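Local coordinates for DUF4442 domain-containing protein (Pseudomonas aeruginosa, PDB 1SH8) that is of unknown function but probably acts as a thioesterase with a HotDog fold, at residues A[12-17]-A[65-70]. Numbering follows the deposited sequence.
Sequences HLTEEK and GGALFL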
loop_
_atom_site.group_PDB
_atom_site.type_symbol
_atom_site.label_atom_id
_atom_site.label_comp_id
_atom_site.label_asym_id
_atom_site.label_seq_id
_atom_site.Cartn_x
_atom_site.Cartn_y
_atom_site.Cartn_z
ATOM N N HIS A 12 4.141 6.933 20.191
ATOM C CA HIS A 12 2.702 6.739 20.298
ATOM C C HIS A 12 2.004 7.208 19.021
ATOM O O HIS A 12 1.160 6.501 18.467
ATOM C CB HIS A 12 2.152 7.501 21.512
ATOM C CG HIS A 12 0.699 7.255 21.774
ATOM N ND1 HIS A 12 -0.304 8.002 21.191
ATOM C CD2 HIS A 12 0.078 6.321 22.534
ATOM C CE1 HIS A 12 -1.479 7.539 21.582
ATOM N NE2 HIS A 12 -1.274 6.519 22.396
ATOM N N LEU A 13 2.359 8.399 18.549
ATOM C CA LEU A 13 1.749 8.938 17.332
ATOM C C LEU A 13 2.065 8.070 16.113
ATOM O O LEU A 13 1.187 7.789 15.298
ATOM C CB LEU A 13 2.217 10.376 17.099
ATOM C CG LEU A 13 1.721 11.378 18.152
ATOM C CD1 LEU A 13 2.315 12.762 17.887
ATOM C CD2 LEU A 13 0.191 11.421 18.128
ATOM N N THR A 14 3.313 7.631 15.999
ATOM C CA THR A 14 3.727 6.797 14.877
ATOM C C THR A 14 2.942 5.488 14.815
ATOM O O THR A 14 2.459 5.086 13.757
ATOM C CB THR A 14 5.237 6.457 14.965
ATOM O OG1 THR A 14 6.005 7.659 14.861
ATOM C CG2 THR A 14 5.648 5.510 13.841
ATOM N N GLU A 15 2.810 4.831 15.959
ATOM C CA GLU A 15 2.120 3.551 16.025
ATOM C C GLU A 15 0.607 3.618 16.119
ATOM O O GLU A 15 -0.079 2.699 15.662
ATOM C CB GLU A 15 2.632 2.742 17.222
ATOM C CG GLU A 15 4.122 2.432 17.192
ATOM C CD GLU A 15 4.593 1.666 18.424
ATOM O OE1 GLU A 15 3.777 1.439 19.349
ATOM O OE2 GLU A 15 5.786 1.292 18.472
ATOM N N GLU A 16 0.078 4.698 16.691
ATOM C CA GLU A 16 -1.365 4.776 16.900
ATOM C C GLU A 16 -2.203 5.904 16.312
ATOM O O GLU A 16 -3.430 5.849 16.396
ATOM C CB GLU A 16 -1.637 4.697 18.405
ATOM C CG GLU A 16 -1.156 3.395 19.032
ATOM C CD GLU A 16 -1.296 3.382 20.536
ATOM O OE1 GLU A 16 -2.380 3.756 21.035
ATOM O OE2 GLU A 16 -0.325 2.992 21.218
ATOM N N LYS A 17 -1.594 6.918 15.714
ATOM C CA LYS A 17 -2.420 7.994 15.179
ATOM C C LYS A 17 -3.361 7.500 14.084
ATOM O O LYS A 17 -4.510 7.938 13.998
ATOM C CB LYS A 17 -1.561 9.134 14.641
ATOM C CG LYS A 17 -2.359 10.413 14.417
ATOM C CD LYS A 17 -1.443 11.582 14.149
ATOM C CE LYS A 17 -2.221 12.876 14.005
ATOM N NZ LYS A 17 -1.292 14.010 13.722
ATOM N N GLY A 65 7.860 7.871 5.859
ATOM C CA GLY A 65 7.685 9.249 5.423
ATOM C C GLY A 65 7.019 10.064 6.517
ATOM O O GLY A 65 7.414 11.194 6.797
ATOM N N GLY A 66 5.998 9.481 7.137
ATOM C CA GLY A 66 5.308 10.160 8.215
ATOM C C GLY A 66 6.098 10.123 9.517
ATOM O O GLY A 66 6.080 11.087 10.283
ATOM N N ALA A 67 6.790 9.017 9.781
ATOM C CA ALA A 67 7.577 8.902 11.009
ATOM C C ALA A 67 8.714 9.927 11.024
ATOM O O ALA A 67 8.950 10.576 12.042
ATOM C CB ALA A 67 8.133 7.481 11.162
ATOM N N LEU A 68 9.421 10.070 9.902
ATOM C CA LEU A 68 10.510 11.052 9.810
ATOM C C LEU A 68 9.944 12.465 9.996
ATOM O O LEU A 68 10.580 13.329 10.592
ATOM C CB LEU A 68 11.223 10.947 8.458
ATOM C CG LEU A 68 12.286 9.850 8.360
ATOM C CD1 LEU A 68 12.671 9.622 6.899
ATOM C CD2 LEU A 68 13.505 10.252 9.188
ATOM N N PHE A 69 8.740 12.691 9.478
ATOM C CA PHE A 69 8.073 13.985 9.627
ATOM C C PHE A 69 7.850 14.266 11.121
ATOM O O PHE A 69 8.120 15.364 11.608
ATOM C CB PHE A 69 6.726 13.960 8.888
ATOM C CG PHE A 69 5.697 14.907 9.455
ATOM C CD1 PHE A 69 5.742 16.269 9.167
ATOM C CD2 PHE A 69 4.694 14.433 10.293
ATOM C CE1 PHE A 69 4.799 17.144 9.706
ATOM C CE2 PHE A 69 3.746 15.301 10.837
ATOM C CZ PHE A 69 3.800 16.659 10.542
ATOM N N LEU A 70 7.350 13.265 11.840
ATOM C CA LEU A 70 7.094 13.404 13.273
ATOM C C LEU A 70 8.361 13.649 14.093
ATOM O O LEU A 70 8.329 14.365 15.096
ATOM C CB LEU A 70 6.389 12.157 13.815
ATOM C CG LEU A 70 4.912 11.981 13.454
ATOM C CD1 LEU A 70 4.440 10.610 13.903
ATOM C CD2 LEU A 70 4.082 13.078 14.116
#
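Leu70 reaches from helix 64-72 to Leu13 and Thr14 of helix 7-16 in a small, buried, mainly apolar helix-helix contact near the centre of the chain. The two short segments run nearly antiparallel, at 161°, with their axes 9.9 Å apart at closest approach, and together they bury 182 Å². No hydrogen bond crosses between them. Leu70 divides its two methyls: CD1 lies 3.9 Å from Leu13 CB and 3.5 Å from Thr14 OG1, while CD2 comes within 4.2 Å of Leu13 CD1. The two leucine side chains cross at roughly a right angle. One turn earlier, Ala67 CB is 4.2 Å from Thr14 CG2. Thr14 splits its branches by its first torsion (chi1 -64°): CG2, anti to the backbone N, turns to the alanine, whereas OG1 sits beside that N and hydrogen-bonds to Ala10 O within its own helix, so its polar need is met although Leu70 CD1 packs against it. Leu31 touches both Thr14 and Ala67, adding strand 27-32 to the cluster. Helix 64-72 also packs on both sheets, Ala67 and Leu68 touching Val36 and Phe69 touching Phe78 and Pro80, consistent with the sheet-wrapped helix of a HotDog fold.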